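Local coordinates for protein alpha-galactosidase (Umbelopsis vinacea, PDB 3A5V) that hydrolyses terminal alpha-linked galactose from galactosides as a tetrameric, N-glycosylated enzyme of glycoside hydrolase family 27, at residues A31-A36 / H84-K89; W54-R59 / A67-F72; I358-L363 / L388-S393. All coordinates share one frame; numbering follows the deposited sequence.

Interaction 1: A31-A36 / H84-K89; sequences AAKAIA and HNLGLK
Leu88 CD1 rests 3.4 Å from the carbonyl oxygen of Ala32 (atom O) across the contact. The one ring here, His84, has Leu88 O of its own segment in plane at its edge, and His84 NE2 is hydrogen-bonded to Asp124. Otherwise the contact is aliphatic, with no hydrogen bond between the segments. It joins helix 25-38 to the turn that leads from helix 76-85 into strand 89-95, on the outside of the (beta/alpha)8 barrel. Gly87 ends helix 76-85 in a Schellman motif with positive phi. The turn lets Leu86 and Leu88, on either side of the glycine, both point at the first helix. Ala32 CB is the shared target. Leu86 CD1 approaches it to 3.6 Å, and Leu88 CD1 lies 3.8 Å from the same CB. A methyl is small enough to admit both leucines. Toward solvent, the extended chain of Lys33 crosses Leu86 at about a right angle, with Lys33 CG 3.9 Å from Leu86 CD1. Leu86 O accepts a hydrogen bond from Lys41. Toward the barrel, Ala32, Ile35 and Leu88 all rest on Val48 of strand 47-49. Ile35 holds CG2 opposite the backbone N about its first torsion (CG1 at -72°), and this branch meets the second methyl of Leu88: Ile35 CG2 lies 4.0 Å from Leu88 CD2.

Interaction 2: W54-R59 / A67-F72; sequences WQKNER and ADPTKF. With MAN (alpha-D-mannopyranose), chain B; MAN (alpha-D-mannopyranose), chain C.
Trp54, Ala67 and Phe72 form the tight, buried part of this contact. Trp54 O accepts a nearly straight bond from Asp68 N, 2.8 Å long and in the carbonyl plane. A chi1 of 60° sets the indole of Trp54 with its edge at Ala67 CA, which lies near the ring plane, while Gln55 CG sits over one face. Phe72 CE2 meets Trp54 CB at 3.7 Å. The indole NE1 bonds to Tyr93 O. The outer side is looser. Lys56 CG only brushes Pro69 CD at 4.0 Å, the two side chains crossing at about a right angle, and Lys56 NZ pairs with Glu60. Water 1 bridges Asn57 N and Asp68 OD1. Beyond it, O2 of the chain B mannose accepts from Asn57 ND2 at 2.8 Å and donates to Glu58 OE2 at 2.7 Å. Asp68 OD2 turns back to its own segment and takes Lys71 N at 2.9 Å on the anti lone pair, with a weak bond from Thr70 N. This is an Asx motif. It lies in the long loop that follows strand 47-49, one of the beta-to-alpha loops that rim the active-site end of a TIM barrel.

Interaction 3: I358-L363 / L388-S393; sequences IEVRDL and LKFMDS. With NAG (2-acetamido-2-deoxy-beta-D-glucopyranose), chain D; NAG (2-acetamido-2-deoxy-beta-D-glucopyranose), chain E.
The first torsions of Val360 and Phe390 bring their side chains together. Val360 has CG1 opposite the backbone N (chi1 -180°), which leaves CG2 beside that N. Phe390 has its ring swung toward the N side (chi1 -80°). The two side chains run alongside each other, and Val360 CG2 lies over one face of the ring, 3.7 Å from the Phe390 centroid and 13° off the normal. This CH-pi contact belongs to an antiparallel pair of strands, 358-362 and 384-390, in the C-terminal beta sandwich. Val360 and Phe390 form a non-hydrogen-bonded pair. Next to them Arg361 and Lys389 form a hydrogen-bonded one: Arg361 N gives to Lys389 O at 2.8 Å, and Lys389 N returns to Arg361 O at 2.9 Å. Past the end of the second strand, Met391 N reaches Glu359 O at 2.9 Å. On the buried face Val360, Phe390 and Leu388 pack together, and Ile358 CG2 comes 3.9 Å from Phe390 CD2. Trp341 meets the Phe390 ring edge-to-face. An alanine in place of Phe390 is likely to open a gap beneath Val360 CG2 and leave Ile358 and Trp341 without their shared partner. The other face is more polar. Arg361 pairs with Glu289, and Lys389 NZ bonds a polyether that probably came from the crystallisation liquor. Leu363 CD2 packs on Lys389 CB at 3.7 Å. Glu359 and Met391 run alongside one another in the same direction, and Glu359 OE2 is held by Ser368. The far end meets a glycan carried by the protein itself. Glu359 N donates to O6 of the first N-acetylglucosamine at 3.1 Å, and Asp392 OD2 accepts N2 of the second at 3.0 Å.

From the N terminus, the chain enters interaction 1 at residues 31-36 on helix 25-38 and passes through strand 47-49. It then opens and closes interaction 2 (54-59 with 67-72) within the long loop that follows. Interaction 1 closes at the end of helix 76-85, so the short loop of interaction 2 sits wholly within the longer one. Both belong to the barrel. Interaction 1 ties helix 25-38 to the turn after helix 76-85, and interaction 2 folds the loop between strand 47-49 and helix 76-85. Interaction 3 comes much later and crosses neither. It closes a loop that holds strands 367-372 and 375-380 in the C-terminal sandwich. Its centre is about 51 Å from that of interaction 2, across the chain's centre.

Interaction 1: A31-A36 / H84-K89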
loop_
_atom_site.group_PDB
_atom_site.type_symbol
_atom_site.label_atom_id
_atom_site.label_comp_id
_atom_site.label_asym_id
_atom_site.label_seq_id
_atom_site.Cartn_x
_atom_site.Cartn_y
_atom_site.Cartn_z
ATOM N N ALA A 31 36.802 -11.802 -23.077
ATOM C CA ALA A 31 35.772 -10.769 -23.274
ATOM C C ALA A 31 36.375 -9.356 -23.137
ATOM O O ALA A 31 36.040 -8.471 -23.923
ATOM C CB ALA A 31 34.647 -10.959 -22.302
ATOM N N ALA A 32 37.253 -9.157 -22.147
ATOM C CA ALA A 32 37.904 -7.847 -21.942
ATOM C C ALA A 32 38.743 -7.470 -23.161
ATOM O O ALA A 32 38.742 -6.303 -23.582
ATOM C CB ALA A 32 38.756 -7.838 -20.666
ATOM N N LYS A 33 39.441 -8.460 -23.736
ATOM C CA LYS A 33 40.249 -8.232 -24.941
ATOM C C LYS A 33 39.387 -7.930 -26.157
ATOM O O LYS A 33 39.743 -7.093 -26.982
ATOM C CB LYS A 33 41.206 -9.413 -25.192
ATOM C CG LYS A 33 42.321 -9.453 -24.119
ATOM C CD LYS A 33 43.287 -10.650 -24.251
ATOM C CE LYS A 33 44.237 -10.635 -23.031
ATOM N NZ LYS A 33 45.194 -11.774 -23.047
ATOM N N ALA A 34 38.237 -8.594 -26.258
ATOM C CA ALA A 34 37.262 -8.290 -27.311
ATOM C C ALA A 34 36.653 -6.876 -27.159
ATOM O O ALA A 34 36.511 -6.146 -28.142
ATOM C CB ALA A 34 36.160 -9.372 -27.325
ATOM N N ILE A 35 36.291 -6.503 -25.928
ATOM C CA ILE A 35 35.829 -5.146 -25.604
ATOM C C ILE A 35 36.851 -4.090 -26.060
ATOM O O ILE A 35 36.481 -3.130 -26.739
ATOM C CB ILE A 35 35.455 -5.016 -24.102
ATOM C CG1 ILE A 35 34.149 -5.777 -23.806
ATOM C CG2 ILE A 35 35.290 -3.519 -23.656
ATOM C CD1 ILE A 35 33.938 -6.109 -22.317
ATOM N N ALA A 36 38.134 -4.296 -25.724
ATOM C CA ALA A 36 39.194 -3.392 -26.175
ATOM C C ALA A 36 39.370 -3.406 -27.692
ATOM O O ALA A 36 39.397 -2.352 -28.322
ATOM C CB ALA A 36 40.531 -3.738 -25.487
ATOM N N HIS A 84 43.007 -4.032 -15.807
ATOM C CA HIS A 84 43.620 -2.706 -15.707
ATOM C C HIS A 84 44.632 -2.431 -16.833
ATOM O O HIS A 84 44.632 -1.334 -17.404
ATOM C CB HIS A 84 44.241 -2.491 -14.328
ATOM C CG HIS A 84 43.230 -2.317 -13.226
ATOM N ND1 HIS A 84 43.559 -2.421 -11.893
ATOM C CD2 HIS A 84 41.899 -2.054 -13.267
ATOM C CE1 HIS A 84 42.478 -2.202 -11.156
ATOM N NE2 HIS A 84 41.458 -1.978 -11.965
ATOM N N ASN A 85 45.455 -3.426 -17.162
ATOM C CA ASN A 85 46.435 -3.325 -18.266
ATOM C C ASN A 85 45.813 -3.065 -19.630
ATOM O O ASN A 85 46.449 -2.499 -20.512
ATOM C CB ASN A 85 47.303 -4.588 -18.333
ATOM C CG ASN A 85 48.386 -4.599 -17.273
ATOM O OD1 ASN A 85 48.665 -3.573 -16.651
ATOM N ND2 ASN A 85 48.999 -5.768 -17.052
ATOM N N LEU A 86 44.551 -3.459 -19.791
ATOM C CA LEU A 86 43.846 -3.216 -21.043
ATOM C C LEU A 86 43.224 -1.824 -21.069
ATOM O O LEU A 86 42.624 -1.435 -22.076
ATOM C CB LEU A 86 42.759 -4.287 -21.260
ATOM C CG LEU A 86 43.251 -5.699 -21.553
ATOM C CD1 LEU A 86 42.172 -6.719 -21.280
ATOM C CD2 LEU A 86 43.688 -5.758 -23.023
ATOM N N GLY A 87 43.380 -1.078 -19.977
ATOM C CA GLY A 87 42.792 0.269 -19.879
ATOM C C GLY A 87 41.314 0.177 -19.485
ATOM O O GLY A 87 40.526 1.069 -19.779
ATOM N N LEU A 88 40.951 -0.918 -18.825
ATOM C CA LEU A 88 39.569 -1.165 -18.418
ATOM C C LEU A 88 39.458 -1.154 -16.901
ATOM O O LEU A 88 40.472 -1.243 -16.199
ATOM C CB LEU A 88 39.092 -2.512 -18.986
ATOM C CG LEU A 88 38.953 -2.578 -20.520
ATOM C CD1 LEU A 88 38.887 -4.020 -21.009
ATOM C CD2 LEU A 88 37.728 -1.770 -21.034
ATOM N N LYS A 89 38.232 -1.047 -16.386
ATOM C CA LYS A 89 38.006 -1.136 -14.948
ATOM C C LYS A 89 37.264 -2.433 -14.600
ATOM O O LYS A 89 36.561 -2.978 -15.449
ATOM C CB LYS A 89 37.244 0.104 -14.464
ATOM C CG LYS A 89 38.120 1.371 -14.388
ATOM C CD LYS A 89 37.265 2.612 -14.124
ATOM C CE LYS A 89 38.060 3.916 -14.243
ATOM N NZ LYS A 89 39.096 3.928 -13.186
#

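Interaction 2: W54-R59 / A67-F72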
loop_
_atom_site.group_PDB
_atom_site.type_symbol
_atom_site.label_atom_id
_atom_site.label_comp_id
_atom_site.label_asym_id
_atom_site.label_seq_id
_atom_site.Cartn_x
_atom_site.Cartn_y
_atom_site.Cartn_z
ATOM N N TRP A 54 31.155 -16.364 -8.953
ATOM C CA TRP A 54 32.622 -16.302 -8.832
ATOM C C TRP A 54 33.108 -16.878 -7.495
ATOM O O TRP A 54 34.282 -17.205 -7.363
ATOM C CB TRP A 54 33.142 -14.858 -8.979
ATOM C CG TRP A 54 32.601 -13.873 -7.949
ATOM C CD1 TRP A 54 31.522 -13.028 -8.110
ATOM C CD2 TRP A 54 33.106 -13.621 -6.627
ATOM N NE1 TRP A 54 31.323 -12.292 -6.978
ATOM C CE2 TRP A 54 32.279 -12.622 -6.050
ATOM C CE3 TRP A 54 34.178 -14.139 -5.873
ATOM C CZ2 TRP A 54 32.489 -12.127 -4.749
ATOM C CZ3 TRP A 54 34.377 -13.664 -4.580
ATOM C CH2 TRP A 54 33.532 -12.671 -4.024
ATOM N N GLN A 55 32.193 -16.999 -6.530
ATOM C CA GLN A 55 32.520 -17.230 -5.123
ATOM C C GLN A 55 33.020 -18.645 -4.833
ATOM O O GLN A 55 32.537 -19.614 -5.405
ATOM C CB GLN A 55 31.304 -16.948 -4.217
ATOM C CG GLN A 55 30.782 -15.502 -4.242
ATOM C CD GLN A 55 29.780 -15.242 -5.372
ATOM O OE1 GLN A 55 29.672 -16.025 -6.310
ATOM N NE2 GLN A 55 29.033 -14.147 -5.264
ATOM N N LYS A 56 33.991 -18.731 -3.926
ATOM C CA LYS A 56 34.359 -19.989 -3.291
ATOM C C LYS A 56 33.188 -20.451 -2.412
ATOM O O LYS A 56 32.343 -19.635 -1.990
ATOM C CB LYS A 56 35.630 -19.776 -2.449
ATOM C CG LYS A 56 36.356 -21.055 -2.034
ATOM C CD LYS A 56 37.739 -20.723 -1.473
ATOM C CE LYS A 56 38.349 -21.933 -0.760
ATOM N NZ LYS A 56 39.747 -21.623 -0.378
ATOM N N ASN A 57 33.118 -21.756 -2.151
ATOM C CA ASN A 57 31.972 -22.344 -1.440
ATOM C C ASN A 57 31.834 -21.932 0.029
ATOM O O ASN A 57 30.738 -21.993 0.584
ATOM C CB ASN A 57 31.987 -23.875 -1.552
ATOM C CG ASN A 57 33.112 -24.494 -0.741
ATOM O OD1 ASN A 57 34.274 -24.108 -0.889
ATOM N ND2 ASN A 57 32.772 -25.441 0.140
ATOM N N GLU A 58 32.935 -21.517 0.656
ATOM C CA GLU A 58 32.914 -21.076 2.045
ATOM C C GLU A 58 33.927 -19.963 2.262
ATOM O O GLU A 58 34.892 -19.857 1.510
ATOM C CB GLU A 58 33.182 -22.246 3.017
ATOM C CG GLU A 58 32.092 -23.369 3.022
ATOM C CD GLU A 58 30.666 -22.893 3.419
ATOM O OE1 GLU A 58 30.529 -21.954 4.242
ATOM O OE2 GLU A 58 29.673 -23.476 2.908
ATOM N N ARG A 59 33.686 -19.134 3.278
ATOM C CA ARG A 59 34.633 -18.107 3.711
ATOM C C ARG A 59 35.882 -18.735 4.342
ATOM O O ARG A 59 35.846 -19.874 4.817
ATOM C CB ARG A 59 33.981 -17.154 4.715
ATOM C CG ARG A 59 32.911 -16.259 4.106
ATOM C CD ARG A 59 32.276 -15.291 5.123
ATOM N NE ARG A 59 31.332 -14.419 4.423
ATOM C CZ ARG A 59 31.666 -13.294 3.791
ATOM N NH1 ARG A 59 32.922 -12.832 3.828
ATOM N NH2 ARG A 59 30.728 -12.598 3.147
ATOM N N ALA A 67 37.661 -16.134 -4.302
ATOM C CA ALA A 67 37.040 -16.654 -5.510
ATOM C C ALA A 67 37.223 -18.167 -5.627
ATOM O O ALA A 67 38.143 -18.732 -5.028
ATOM C CB ALA A 67 37.607 -15.960 -6.737
ATOM N N ASP A 68 36.341 -18.817 -6.381
ATOM C CA ASP A 68 36.475 -20.246 -6.635
ATOM C C ASP A 68 37.848 -20.549 -7.252
ATOM O O ASP A 68 38.179 -20.015 -8.314
ATOM C CB ASP A 68 35.379 -20.777 -7.554
ATOM C CG ASP A 68 35.515 -22.280 -7.786
ATOM O OD1 ASP A 68 35.084 -23.058 -6.920
ATOM O OD2 ASP A 68 36.107 -22.687 -8.792
ATOM N N PRO A 69 38.650 -21.399 -6.574
ATOM C CA PRO A 69 40.014 -21.680 -7.044
ATOM C C PRO A 69 40.102 -22.392 -8.397
ATOM O O PRO A 69 41.109 -22.261 -9.072
ATOM C CB PRO A 69 40.607 -22.548 -5.922
ATOM C CG PRO A 69 39.427 -23.179 -5.269
ATOM C CD PRO A 69 38.346 -22.115 -5.317
ATOM N N THR A 70 39.078 -23.146 -8.786
ATOM C CA THR A 70 39.070 -23.784 -10.109
ATOM C C THR A 70 38.824 -22.751 -11.217
ATOM O O THR A 70 39.566 -22.696 -12.198
ATOM C CB THR A 70 38.061 -24.964 -10.190
ATOM O OG1 THR A 70 38.509 -26.046 -9.347
ATOM C CG2 THR A 70 37.935 -25.502 -11.619
ATOM N N LYS A 71 37.798 -21.921 -11.039
ATOM C CA LYS A 71 37.445 -20.889 -12.011
ATOM C C LYS A 71 38.472 -19.766 -12.069
ATOM O O LYS A 71 38.687 -19.172 -13.127
ATOM C CB LYS A 71 36.068 -20.291 -11.680
ATOM C CG LYS A 71 34.886 -21.243 -11.894
ATOM C CD LYS A 71 33.593 -20.666 -11.280
ATOM C CE LYS A 71 32.403 -21.478 -11.748
ATOM N NZ LYS A 71 31.107 -21.015 -11.172
ATOM N N PHE A 72 39.087 -19.473 -10.921
ATOM C CA PHE A 72 40.053 -18.395 -10.792
ATOM C C PHE A 72 41.336 -18.905 -10.132
ATOM O O PHE A 72 41.581 -18.622 -8.960
ATOM C CB PHE A 72 39.443 -17.219 -10.001
ATOM C CG PHE A 72 38.192 -16.658 -10.643
ATOM C CD1 PHE A 72 38.286 -15.662 -11.621
ATOM C CD2 PHE A 72 36.933 -17.153 -10.297
ATOM C CE1 PHE A 72 37.136 -15.150 -12.225
ATOM C CE2 PHE A 72 35.764 -16.658 -10.903
ATOM C CZ PHE A 72 35.866 -15.653 -11.871
HETATM C C1 MAN B . 29.475 -27.416 1.850
HETATM C C2 MAN B . 29.051 -26.204 0.997
HETATM C C3 MAN B . 28.577 -26.624 -0.407
HETATM C C4 MAN B . 29.553 -27.608 -1.055
HETATM C C5 MAN B . 29.934 -28.741 -0.094
HETATM C C6 MAN B . 30.969 -29.690 -0.703
HETATM O O2 MAN B . 30.109 -25.272 0.902
HETATM O O3 MAN B . 28.427 -25.519 -1.282
HETATM O O4 MAN B . 28.950 -28.129 -2.219
HETATM O O5 MAN B . 30.407 -28.227 1.150
HETATM O O6 MAN B . 32.212 -29.031 -0.841
HETATM C C1 MAN C . 27.052 -25.073 -1.362
HETATM C C2 MAN C . 26.638 -24.896 -2.827
HETATM C C3 MAN C . 27.390 -23.735 -3.485
HETATM C C4 MAN C . 27.428 -22.477 -2.615
HETATM C C5 MAN C . 27.694 -22.799 -1.138
HETATM C C6 MAN C . 27.556 -21.578 -0.234
HETATM O O2 MAN C . 25.244 -24.668 -2.931
HETATM O O3 MAN C . 26.793 -23.427 -4.728
HETATM O O4 MAN C . 28.455 -21.651 -3.115
HETATM O O5 MAN C . 26.846 -23.850 -0.672
HETATM O O6 MAN C . 26.218 -21.128 -0.205
HETATM O O HOH W 1 34.638 -23.270 -4.140
#

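Interaction 3: I358-L363 / L388-S393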
loop_
_atom_site.group_PDB
_atom_site.type_symbol
_atom_site.label_atom_id
_atom_site.label_comp_id
_atom_site.label_asym_id
_atom_site.label_seq_id
_atom_site.Cartn_x
_atom_site.Cartn_y
_atom_site.Cartn_z
ATOM N N ILE A 358 14.232 25.429 -37.080
ATOM C CA ILE A 358 15.287 24.715 -36.355
ATOM C C ILE A 358 15.709 23.486 -37.161
ATOM O O ILE A 358 14.859 22.773 -37.709
ATOM C CB ILE A 358 14.812 24.270 -34.920
ATOM C CG1 ILE A 358 14.386 25.478 -34.072
ATOM C CG2 ILE A 358 15.908 23.479 -34.171
ATOM C CD1 ILE A 358 13.599 25.090 -32.803
ATOM N N GLU A 359 17.020 23.258 -37.238
ATOM C CA GLU A 359 17.557 22.079 -37.900
ATOM C C GLU A 359 17.387 20.852 -37.009
ATOM O O GLU A 359 17.699 20.889 -35.815
ATOM C CB GLU A 359 19.050 22.236 -38.228
ATOM C CG GLU A 359 19.581 21.029 -39.010
ATOM C CD GLU A 359 21.101 20.989 -39.196
ATOM O OE1 GLU A 359 21.821 21.845 -38.653
ATOM O OE2 GLU A 359 21.562 20.052 -39.885
ATOM N N VAL A 360 16.918 19.766 -37.615
ATOM C CA VAL A 360 16.697 18.510 -36.897
ATOM C C VAL A 360 17.579 17.438 -37.518
ATOM O O VAL A 360 17.584 17.260 -38.745
ATOM C CB VAL A 360 15.216 18.062 -36.980
ATOM C CG1 VAL A 360 15.008 16.734 -36.205
ATOM C CG2 VAL A 360 14.290 19.167 -36.435
ATOM N N ARG A 361 18.320 16.734 -36.670
ATOM C CA ARG A 361 19.211 15.657 -37.118
ATOM C C ARG A 361 18.678 14.306 -36.632
ATOM O O ARG A 361 18.206 14.189 -35.495
ATOM C CB ARG A 361 20.612 15.891 -36.556
ATOM C CG ARG A 361 21.640 14.833 -36.931
ATOM C CD ARG A 361 23.026 15.228 -36.416
ATOM N NE ARG A 361 24.071 14.288 -36.851
ATOM C CZ ARG A 361 24.678 14.327 -38.038
ATOM N NH1 ARG A 361 24.329 15.241 -38.949
ATOM N NH2 ARG A 361 25.619 13.428 -38.330
ATOM N N ASP A 362 18.764 13.299 -37.494
ATOM C CA ASP A 362 18.399 11.934 -37.128
ATOM C C ASP A 362 19.683 11.263 -36.654
ATOM O O ASP A 362 20.618 11.068 -37.448
ATOM C CB ASP A 362 17.782 11.200 -38.325
ATOM C CG ASP A 362 17.268 9.801 -37.976
ATOM O OD1 ASP A 362 17.943 9.057 -37.213
ATOM O OD2 ASP A 362 16.181 9.435 -38.483
ATOM N N LEU A 363 19.725 10.920 -35.362
ATOM C CA LEU A 363 20.955 10.422 -34.729
ATOM C C LEU A 363 21.327 8.985 -35.087
ATOM O O LEU A 363 22.519 8.627 -35.100
ATOM C CB LEU A 363 20.890 10.592 -33.204
ATOM C CG LEU A 363 20.750 12.035 -32.700
ATOM C CD1 LEU A 363 20.997 12.048 -31.202
ATOM C CD2 LEU A 363 21.723 13.019 -33.420
ATOM N N LEU A 388 15.860 12.044 -32.446
ATOM C CA LEU A 388 16.145 13.316 -33.098
ATOM C C LEU A 388 16.917 14.232 -32.185
ATOM O O LEU A 388 16.703 14.230 -30.953
ATOM C CB LEU A 388 14.839 14.036 -33.503
ATOM C CG LEU A 388 13.793 13.198 -34.254
ATOM C CD1 LEU A 388 12.487 13.996 -34.416
ATOM C CD2 LEU A 388 14.337 12.712 -35.613
ATOM N N LYS A 389 17.800 15.026 -32.789
ATOM C CA LYS A 389 18.409 16.154 -32.095
ATOM C C LYS A 389 18.040 17.469 -32.776
ATOM O O LYS A 389 18.281 17.652 -33.975
ATOM C CB LYS A 389 19.937 16.000 -32.028
ATOM C CG LYS A 389 20.625 17.123 -31.224
ATOM C CD LYS A 389 22.137 16.954 -31.268
ATOM C CE LYS A 389 22.859 18.090 -30.543
ATOM N NZ LYS A 389 24.320 17.845 -30.598
ATOM N N PHE A 390 17.451 18.370 -31.994
ATOM C CA PHE A 390 17.128 19.726 -32.442
ATOM C C PHE A 390 18.337 20.587 -32.146
ATOM O O PHE A 390 18.805 20.620 -31.002
ATOM C CB PHE A 390 15.884 20.258 -31.707
ATOM C CG PHE A 390 14.571 19.752 -32.278
ATOM C CD1 PHE A 390 14.251 18.397 -32.240
ATOM C CD2 PHE A 390 13.665 20.640 -32.845
ATOM C CE1 PHE A 390 13.025 17.912 -32.786
ATOM C CE2 PHE A 390 12.452 20.192 -33.380
ATOM C CZ PHE A 390 12.129 18.817 -33.362
ATOM N N MET A 391 18.848 21.271 -33.171
ATOM C CA MET A 391 20.133 21.973 -33.064
ATOM C C MET A 391 20.010 23.347 -32.409
ATOM O O MET A 391 21.000 24.026 -32.155
ATOM C CB MET A 391 20.819 22.057 -34.439
ATOM C CG MET A 391 21.068 20.702 -35.077
ATOM S SD MET A 391 22.155 19.606 -34.121
ATOM C CE MET A 391 23.721 20.412 -34.410
ATOM N N ASP A 392 18.772 23.729 -32.108
ATOM C CA ASP A 392 18.486 24.948 -31.378
ATOM C C ASP A 392 17.163 24.740 -30.637
ATOM O O ASP A 392 16.518 23.687 -30.761
ATOM C CB ASP A 392 18.403 26.153 -32.338
ATOM C CG ASP A 392 18.795 27.493 -31.665
ATOM O OD1 ASP A 392 18.649 27.646 -30.432
ATOM O OD2 ASP A 392 19.269 28.399 -32.382
ATOM N N SER A 393 16.781 25.744 -29.858
ATOM C CA SER A 393 15.584 25.704 -29.029
ATOM C C SER A 393 14.553 26.705 -29.541
ATOM O O SER A 393 14.912 27.765 -30.056
ATOM C CB SER A 393 15.965 26.071 -27.595
ATOM O OG SER A 393 14.817 26.179 -26.780
HETATM C C1 NAG D . 17.850 26.423 -39.532
HETATM C C2 NAG D . 17.718 27.943 -39.738
HETATM C C3 NAG D . 18.878 28.690 -39.072
HETATM C C4 NAG D . 19.012 28.278 -37.605
HETATM C C5 NAG D . 19.026 26.743 -37.479
HETATM C C6 NAG D . 19.046 26.312 -36.010
HETATM C C7 NAG D . 16.660 29.032 -41.646
HETATM C C8 NAG D . 16.575 29.138 -43.145
HETATM N N2 NAG D . 17.643 28.279 -41.154
HETATM O O3 NAG D . 18.672 30.084 -39.155
HETATM O O4 NAG D . 20.231 28.771 -37.080
HETATM O O5 NAG D . 17.914 26.180 -38.134
HETATM O O6 NAG D . 19.216 24.919 -35.908
HETATM O O7 NAG D . 15.856 29.648 -40.931
HETATM C C1 NAG E . 20.041 29.809 -36.097
HETATM C C2 NAG E . 21.276 29.907 -35.193
HETATM C C3 NAG E . 21.210 31.106 -34.243
HETATM C C4 NAG E . 20.670 32.385 -34.905
HETATM C C5 NAG E . 19.474 32.083 -35.822
HETATM C C6 NAG E . 19.007 33.315 -36.603
HETATM C C7 NAG E . 22.356 27.772 -34.670
HETATM C C8 NAG E . 22.406 26.595 -33.734
HETATM N N2 NAG E . 21.465 28.715 -34.381
HETATM O O3 NAG E . 22.506 31.318 -33.709
HETATM O O4 NAG E . 20.269 33.294 -33.898
HETATM O O5 NAG E . 19.807 31.047 -36.735
HETATM O O6 NAG E . 19.893 33.569 -37.679
HETATM O O7 NAG E . 23.103 27.812 -35.645
#